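Local coordinates for glutamate--LysW ligase ArgX (Sulfolobus tokodaii, PDB 3VPB), which binds the carrier protein LysW and probably catalyses ATP-dependent joining of glutamate to its C-terminal glutamate in arginine biosynthesis, at residues I88-K93 / N249-V254; K224-S227 / F233-I236. One frame throughout, in Å; residues are numbered along the deposited sequence.

Contact 1: I88-K93 / N249-V254; sequences ILTYSK and NELNDV. With ZN (zinc ion), chain O; MG (magnesium ion), chain N; ADP (adenosine-5'-diphosphate), chain L.
The two-metal nucleotide site of the ATP-grasp domain lies on one side of strand 245-252, and helix 87-96 meets this strand through Tyr91 on Asn249 and Thr90 on Leu251. The Tyr91 hydroxyl gives a weak hydrogen bond to the main-chain oxygen of Asn249 (OH to O 2.7 Å), which sits obliquely by the ring, and the phenol and amide side chains run side by side with planes 34° apart. The same hydroxyl is hydrogen-bonded to Gln167 NE2, its stronger partner. A phenylalanine in its place would probably leave Asn249 O and Gln167 NE2 without this shared partner. One residue earlier on the helix, Thr90 CG2 touches Leu251 CD1 at 3.8 Å, while Thr90 OG1, bonded also to Val83 O, receives a bond from a water that accepts from Leu251 N at 3.0 Å. A classic beta bulge, with Asn249 and Glu250 both opposite Asp237, sends two successive side chains to the nucleotide. With CG anti to the backbone N (chi1 -171°), Asn249 extends ND2 to ADP O1A in a weak bond of 3.1 Å, and its OD1 is held by Lys127. Glu250 OE1 bridges magnesium and zinc, 2.1 Å from each, and OE2 chelates the zinc at 2.4 Å. Asn252 OD1 joins the zinc and Asp237 the magnesium. The shared carboxylate probably sets the spacing of the cations, whose charge is likely to offset that of the ADP phosphates they bind.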
ATOM      1  N   ILE B  88     -19.040   8.198  -6.165  1.00 14.42           N
ATOM      2  CA  ILE B  88     -19.669   7.636  -7.385  1.00 14.27           C
ATOM      3  C   ILE B  88     -21.084   7.149  -7.083  1.00 13.96           C
ATOM      4  O   ILE B  88     -22.012   7.405  -7.867  1.00 14.70           O
ATOM      5  CB  ILE B  88     -18.796   6.531  -8.053  1.00 14.40           C
ATOM      6  CG1 ILE B  88     -17.503   7.157  -8.592  1.00 15.22           C
ATOM      7  CG2 ILE B  88     -19.602   5.758  -9.164  1.00 15.28           C
ATOM      8  CD1 ILE B  88     -16.419   6.149  -8.974  1.00 16.08           C
ATOM      9  N   LEU B  89     -21.249   6.472  -5.945  1.00 13.64           N
ATOM     10  CA  LEU B  89     -22.587   5.992  -5.547  1.00 14.83           C
ATOM     11  C   LEU B  89     -23.538   7.164  -5.270  1.00 14.80           C
ATOM     12  O   LEU B  89     -24.734   7.105  -5.610  1.00 15.02           O
ATOM     13  CB  LEU B  89     -22.479   5.069  -4.323  1.00 14.19           C
ATOM     14  CG  LEU B  89     -21.578   3.840  -4.516  1.00 14.82           C
ATOM     15  CD1 LEU B  89     -21.778   2.986  -3.314  1.00 16.99           C
ATOM     16  CD2 LEU B  89     -21.903   3.077  -5.817  1.00 18.30           C
ATOM     17  N   THR B  90     -23.003   8.211  -4.647  1.00 14.59           N
ATOM     18  CA  THR B  90     -23.766   9.439  -4.384  1.00 15.69           C
ATOM     19  C   THR B  90     -24.193  10.085  -5.705  1.00 15.04           C
ATOM     20  O   THR B  90     -25.370  10.399  -5.901  1.00 14.20           O
ATOM     21  CB  THR B  90     -22.949  10.444  -3.550  1.00 14.33           C
ATOM     22  OG1 THR B  90     -22.755   9.917  -2.237  1.00 17.54           O
ATOM     23  CG2 THR B  90     -23.659  11.784  -3.438  1.00 17.67           C
ATOM     24  N   TYR B  91     -23.236  10.292  -6.607  1.00 15.13           N
ATOM     25  CA  TYR B  91     -23.563  10.927  -7.910  1.00 15.69           C
ATOM     26  C   TYR B  91     -24.580  10.076  -8.663  1.00 15.82           C
ATOM     27  O   TYR B  91     -25.499  10.615  -9.290  1.00 14.82           O
ATOM     28  CB  TYR B  91     -22.309  11.124  -8.775  1.00 14.80           C
ATOM     29  CG  TYR B  91     -21.378  12.232  -8.329  1.00 16.24           C
ATOM     30  CD1 TYR B  91     -19.995  12.061  -8.426  1.00 16.61           C
ATOM     31  CD2 TYR B  91     -21.858  13.447  -7.837  1.00 17.62           C
ATOM     32  CE1 TYR B  91     -19.110  13.060  -8.038  1.00 18.77           C
ATOM     33  CE2 TYR B  91     -20.995  14.459  -7.428  1.00 16.72           C
ATOM     34  CZ  TYR B  91     -19.622  14.264  -7.541  1.00 18.76           C
ATOM     35  OH  TYR B  91     -18.775  15.256  -7.169  1.00 18.63           O
ATOM     36  N   SER B  92     -24.451   8.742  -8.602  1.00 15.89           N
ATOM     37  CA  SER B  92     -25.453   7.886  -9.270  1.00 17.34           C
ATOM     38  C   SER B  92     -26.902   8.185  -8.839  1.00 17.78           C
ATOM     39  O   SER B  92     -27.791   8.381  -9.703  1.00 18.61           O
ATOM     40  CB  SER B  92     -25.162   6.388  -9.043  1.00 17.69           C
ATOM     41  OG  SER B  92     -25.996   5.596  -9.870  1.00 19.07           O
ATOM     42  N   LYS B  93     -27.135   8.202  -7.526  1.00 18.19           N
ATOM     43  CA  LYS B  93     -28.475   8.422  -6.954  1.00 18.88           C
ATOM     44  C   LYS B  93     -28.947   9.836  -7.283  1.00 19.21           C
ATOM     45  O   LYS B  93     -30.086  10.038  -7.722  1.00 19.34           O
ATOM     46  CB  LYS B  93     -28.489   8.229  -5.439  1.00 19.47           C
ATOM     47  CG  LYS B  93     -28.375   6.792  -4.942  1.00 23.79           C
ATOM     48  CD  LYS B  93     -29.441   5.864  -5.519  1.00 29.69           C
ATOM     49  CE  LYS B  93     -29.340   4.444  -4.915  1.00 33.91           C
ATOM     50  NZ  LYS B  93     -28.180   3.666  -5.438  1.00 36.36           N
ATOM     51  N   ASN B 249     -21.980  18.743  -4.995  1.00 15.75           N
ATOM     52  CA  ASN B 249     -20.697  18.105  -5.161  1.00 16.82           C
ATOM     53  C   ASN B 249     -20.540  16.812  -4.357  1.00 16.51           C
ATOM     54  O   ASN B 249     -19.950  15.846  -4.847  1.00 17.41           O
ATOM     55  CB  ASN B 249     -19.615  19.105  -4.777  1.00 17.18           C
ATOM     56  CG  ASN B 249     -18.228  18.629  -5.105  1.00 19.30           C
ATOM     57  OD1 ASN B 249     -18.008  17.921  -6.085  1.00 19.95           O
ATOM     58  ND2 ASN B 249     -17.268  19.040  -4.285  1.00 21.17           N
ATOM     59  N   GLU B 250     -20.993  16.800  -3.108  1.00 15.48           N
ATOM     60  CA  GLU B 250     -20.943  15.564  -2.309  1.00 15.90           C
ATOM     61  C   GLU B 250     -21.819  15.675  -1.079  1.00 15.68           C
ATOM     62  O   GLU B 250     -22.293  16.759  -0.748  1.00 15.03           O
ATOM     63  CB  GLU B 250     -19.524  15.211  -1.882  1.00 17.07           C
ATOM     64  CG  GLU B 250     -18.903  16.208  -0.901  1.00 15.88           C
ATOM     65  CD  GLU B 250     -17.824  15.571  -0.049  1.00 18.81           C
ATOM     66  OE1 GLU B 250     -17.076  16.327   0.634  1.00 18.65           O
ATOM     67  OE2 GLU B 250     -17.754  14.311  -0.032  1.00 17.00           O
ATOM     68  N   LEU B 251     -22.012  14.545  -0.412  1.00 14.35           N
ATOM     69  CA  LEU B 251     -22.617  14.509   0.911  1.00 16.28           C
ATOM     70  C   LEU B 251     -21.689  13.776   1.835  1.00 16.97           C
ATOM     71  O   LEU B 251     -20.874  12.995   1.371  1.00 18.95           O
ATOM     72  CB  LEU B 251     -23.988  13.807   0.878  1.00 16.24           C
ATOM     73  CG  LEU B 251     -25.125  14.660   0.288  1.00 20.28           C
ATOM     74  CD1 LEU B 251     -25.239  14.453  -1.217  1.00 22.21           C
ATOM     75  CD2 LEU B 251     -26.443  14.390   0.970  1.00 21.91           C
ATOM     76  N   ASN B 252     -21.772  14.031   3.133  1.00 17.29           N
ATOM     77  CA  ASN B 252     -20.882  13.356   4.072  1.00 18.49           C
ATOM     78  C   ASN B 252     -21.656  12.754   5.223  1.00 18.84           C
ATOM     79  O   ASN B 252     -22.545  13.408   5.784  1.00 19.03           O
ATOM     80  CB  ASN B 252     -19.819  14.323   4.584  1.00 18.51           C
ATOM     81  CG  ASN B 252     -18.990  14.949   3.443  1.00 20.63           C
ATOM     82  OD1 ASN B 252     -18.025  14.353   2.971  1.00 20.18           O
ATOM     83  ND2 ASN B 252     -19.370  16.155   3.014  1.00 19.24           N
ATOM     84  N   ASP B 253     -21.274  11.533   5.603  1.00 19.38           N
ATOM     85  CA  ASP B 253     -22.035  10.743   6.573  1.00 21.14           C
ATOM     86  C   ASP B 253     -21.621  10.850   8.042  1.00 20.43           C
ATOM     87  O   ASP B 253     -22.390  10.449   8.924  1.00 20.99           O
ATOM     88  CB  ASP B 253     -22.100   9.276   6.135  1.00 21.78           C
ATOM     89  CG  ASP B 253     -20.726   8.675   5.886  1.00 26.81           C
ATOM     90  OD1 ASP B 253     -19.943   8.574   6.850  1.00 30.40           O
ATOM     91  OD2 ASP B 253     -20.443   8.266   4.728  1.00 32.27           O
ATOM     92  N   VAL B 254     -20.425  11.369   8.312  1.00 19.33           N
ATOM     93  CA  VAL B 254     -19.978  11.655   9.688  1.00 19.22           C
ATOM     94  C   VAL B 254     -19.532  13.112   9.747  1.00 19.27           C
ATOM     95  O   VAL B 254     -18.323  13.424   9.767  1.00 19.11           O
ATOM     96  CB  VAL B 254     -18.851  10.714  10.188  1.00 18.91           C
ATOM     97  CG1 VAL B 254     -18.565  10.969  11.690  1.00 18.87           C
ATOM     98  CG2 VAL B 254     -19.232   9.220  10.014  1.00 18.97           C
TER
HETATM   99 ZN    ZN O 503     -16.108  14.731   1.661  1.00 23.43          ZN
HETATM  100 MG    MG N 502     -15.973  18.096   0.562  1.00 17.94          MG
HETATM  101  PB  ADP L 500     -13.777  15.911  -0.053  1.00 15.62           P
HETATM  102  O1B ADP L 500     -14.695  14.804   0.308  1.00 17.75           O
HETATM  103  O2B ADP L 500     -14.031  17.241   0.637  1.00 18.00           O
HETATM  104  O3B ADP L 500     -12.316  15.565  -0.070  1.00 15.24           O
HETATM  105  PA  ADP L 500     -14.790  17.366  -2.356  1.00 17.66           P
HETATM  106  O1A ADP L 500     -15.292  16.767  -3.666  1.00 17.86           O
HETATM  107  O2A ADP L 500     -15.694  18.099  -1.389  1.00 16.09           O
HETATM  108  O3A ADP L 500     -14.041  16.144  -1.627  1.00 18.44           O
HETATM  109  O5' ADP L 500     -13.582  18.341  -2.769  1.00 17.37           O
HETATM  110  C5' ADP L 500     -12.850  19.136  -1.835  1.00 15.60           C
HETATM  111  C4' ADP L 500     -12.750  20.562  -2.345  1.00 14.35           C
HETATM  112  O4' ADP L 500     -12.213  20.541  -3.671  1.00 16.02           O
HETATM  113  C3' ADP L 500     -14.139  21.194  -2.473  1.00 16.64           C
HETATM  114  O3' ADP L 500     -14.512  21.861  -1.261  1.00 17.50           O
HETATM  115  C2' ADP L 500     -13.954  22.176  -3.605  1.00 17.85           C
HETATM  116  O2' ADP L 500     -13.349  23.385  -3.125  1.00 19.01           O
HETATM  117  C1' ADP L 500     -12.942  21.476  -4.474  1.00 15.54           C
HETATM  118  N9  ADP L 500     -13.613  20.733  -5.558  1.00 13.90           N
HETATM  119  C8  ADP L 500     -13.893  19.405  -5.606  1.00 12.45           C
HETATM  120  N7  ADP L 500     -14.458  19.121  -6.788  1.00 13.28           N
HETATM  121  C5  ADP L 500     -14.534  20.265  -7.498  1.00 12.49           C
HETATM  122  C6  ADP L 500     -15.049  20.669  -8.811  1.00 11.34           C
HETATM  123  N6  ADP L 500     -15.574  19.745  -9.638  1.00 13.62           N
HETATM  124  N1  ADP L 500     -14.898  21.972  -9.195  1.00 14.72           N
HETATM  125  C2  ADP L 500     -14.357  22.899  -8.396  1.00 12.00           C
HETATM  126  N3  ADP L 500     -13.898  22.588  -7.157  1.00 14.50           N
HETATM  127  C4  ADP L 500     -13.977  21.314  -6.686  1.00 12.76           C
HETATM  128  O   HOH W   1     -20.778  12.036  -1.570  1.00 17.88           O
HETATM  129  O   HOH W   2     -15.096  20.028   0.741  1.00 19.39           O
HETATM  130  O   HOH W   3     -15.755  12.731   2.192  1.00 15.63           O

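Contact 2: K224-S227 / F233-I236; sequences KAVS and FVSI
Val226, on helix 216-229, reaches strand 233-241 with both of its methyls. The side chain already starts out toward the strand, and CB stands 4.5 Å from Val234 CG2, so the branches make the closer contacts. CG1, anti to the backbone N (chi1 -179°), meets Val234 CG2 at 3.8 Å, the two valines sliding past one another in opposite directions. CG2 turns to the other neighbour: it lies 3.7 Å from Ile236 CD1 and 3.8 Å from Ile236 CG1, and is also 4.0 Å from Val234 CG2. One valine thus straddles two strand residues that share a face of the sheet. This is helix-on-sheet packing within the RimK-like ATP-grasp domain, in which the helix leads through a short turn into the strand it covers; beside Val234 in the sheet, Ala181 of strand 175-182 also touches Val226. Ile236 crosses Val226 at about a right angle. Its chi2 of 81° bends CD1 away from an extended course, so that CG1 and CD1 both border the same valine methyl. Phe233 and Ser235, which alternate with Val234 and Ile236 along the strand, start out away from the helix: Phe233 packs on Val268 and Leu272 of helix 268-280, and Ser235 OG is hydrogen-bonded to Glu56 of the bound LysW chain.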
ATOM      1  N   LYS B 224     -33.855  18.194  -1.237  1.00 21.19           N
ATOM      2  CA  LYS B 224     -34.074  17.134  -2.208  1.00 21.11           C
ATOM      3  C   LYS B 224     -32.905  16.126  -2.202  1.00 21.02           C
ATOM      4  O   LYS B 224     -33.116  14.903  -2.181  1.00 20.54           O
ATOM      5  CB  LYS B 224     -34.292  17.730  -3.592  1.00 21.62           C
ATOM      6  CG  LYS B 224     -34.532  16.697  -4.703  1.00 23.97           C
ATOM      7  CD  LYS B 224     -35.873  16.011  -4.535  1.00 29.87           C
ATOM      8  CE  LYS B 224     -35.917  14.650  -5.243  1.00 31.71           C
ATOM      9  NZ  LYS B 224     -37.116  13.857  -4.784  1.00 35.65           N
ATOM     10  N   ALA B 225     -31.681  16.647  -2.179  1.00 20.19           N
ATOM     11  CA  ALA B 225     -30.466  15.805  -2.187  1.00 20.16           C
ATOM     12  C   ALA B 225     -30.412  14.842  -0.991  1.00 20.86           C
ATOM     13  O   ALA B 225     -30.201  13.623  -1.136  1.00 20.06           O
ATOM     14  CB  ALA B 225     -29.223  16.691  -2.240  1.00 19.02           C
ATOM     15  N   VAL B 226     -30.657  15.393   0.191  1.00 21.42           N
ATOM     16  CA  VAL B 226     -30.705  14.599   1.421  1.00 23.55           C
ATOM     17  C   VAL B 226     -31.847  13.579   1.450  1.00 23.90           C
ATOM     18  O   VAL B 226     -31.703  12.500   2.041  1.00 24.57           O
ATOM     19  CB  VAL B 226     -30.788  15.509   2.660  1.00 23.63           C
ATOM     20  CG1 VAL B 226     -30.807  14.675   3.920  1.00 25.32           C
ATOM     21  CG2 VAL B 226     -29.593  16.465   2.680  1.00 23.84           C
ATOM     22  N   SER B 227     -32.986  13.935   0.862  1.00 24.63           N
ATOM     23  CA  SER B 227     -34.117  13.029   0.823  1.00 25.28           C
ATOM     24  C   SER B 227     -33.843  11.865  -0.107  1.00 24.85           C
ATOM     25  O   SER B 227     -34.298  10.753   0.150  1.00 24.66           O
ATOM     26  CB  SER B 227     -35.381  13.755   0.387  1.00 25.57           C
ATOM     27  OG  SER B 227     -35.731  14.744   1.339  1.00 30.82           O
ATOM     28  N   PHE B 233     -28.395  12.635   9.616  1.00 17.67           N
ATOM     29  CA  PHE B 233     -27.541  13.715  10.091  1.00 17.16           C
ATOM     30  C   PHE B 233     -26.369  13.771   9.129  1.00 16.13           C
ATOM     31  O   PHE B 233     -25.425  13.005   9.259  1.00 17.09           O
ATOM     32  CB  PHE B 233     -27.075  13.485  11.542  1.00 17.33           C
ATOM     33  CG  PHE B 233     -26.056  14.478  12.053  1.00 16.54           C
ATOM     34  CD1 PHE B 233     -26.166  15.840  11.783  1.00 17.94           C
ATOM     35  CD2 PHE B 233     -24.992  14.045  12.845  1.00 18.07           C
ATOM     36  CE1 PHE B 233     -25.238  16.744  12.284  1.00 19.75           C
ATOM     37  CE2 PHE B 233     -24.060  14.933  13.343  1.00 18.51           C
ATOM     38  CZ  PHE B 233     -24.165  16.287  13.072  1.00 20.09           C
ATOM     39  N   VAL B 234     -26.460  14.642   8.130  1.00 15.61           N
ATOM     40  CA  VAL B 234     -25.449  14.641   7.063  1.00 15.46           C
ATOM     41  C   VAL B 234     -25.040  16.053   6.676  1.00 15.60           C
ATOM     42  O   VAL B 234     -25.801  17.019   6.887  1.00 15.15           O
ATOM     43  CB  VAL B 234     -25.931  13.903   5.783  1.00 15.20           C
ATOM     44  CG1 VAL B 234     -26.089  12.371   6.011  1.00 14.07           C
ATOM     45  CG2 VAL B 234     -27.227  14.529   5.260  1.00 16.52           C
ATOM     46  N   SER B 235     -23.847  16.180   6.108  1.00 15.62           N
ATOM     47  CA  SER B 235     -23.473  17.450   5.505  1.00 15.53           C
ATOM     48  C   SER B 235     -23.531  17.345   3.988  1.00 15.00           C
ATOM     49  O   SER B 235     -23.524  16.241   3.402  1.00 14.32           O
ATOM     50  CB  SER B 235     -22.089  17.928   5.990  1.00 16.37           C
ATOM     51  OG  SER B 235     -21.092  17.039   5.555  1.00 19.05           O
ATOM     52  N   ILE B 236     -23.642  18.510   3.352  1.00 14.41           N
ATOM     53  CA  ILE B 236     -23.744  18.589   1.909  1.00 15.26           C
ATOM     54  C   ILE B 236     -22.803  19.698   1.447  1.00 15.72           C
ATOM     55  O   ILE B 236     -22.760  20.791   2.058  1.00 14.62           O
ATOM     56  CB  ILE B 236     -25.180  18.947   1.443  1.00 15.66           C
ATOM     57  CG1 ILE B 236     -26.253  18.113   2.156  1.00 19.37           C
ATOM     58  CG2 ILE B 236     -25.324  18.734  -0.073  1.00 16.79           C
ATOM     59  CD1 ILE B 236     -26.680  18.593   3.604  1.00 18.29           C
TER

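In the fold
Contacts 1 and 2 lie with their centres about 9 Å apart and share one antiparallel sheet, where strands 233-241 and 245-252 are consecutive and adjacent. A probable hydrogen bond from Asn252 N to Ser235 O (2.8 Å) joins them, and Asn252 ND2 reaches Ser235 OG as well. Leu251 connects their apolar parts, since besides Thr90 it touches Val226 and Ile236. Contact 1 itself supplies ligands of the metal site, and contact 2 lies close to it: Asp237, a magnesium ligand, directly follows Ile236, whose side chain is about 9 Å from the magnesium and about 10 Å from ADP. The bound glutamate is about 10 Å from the Asn249 side chain.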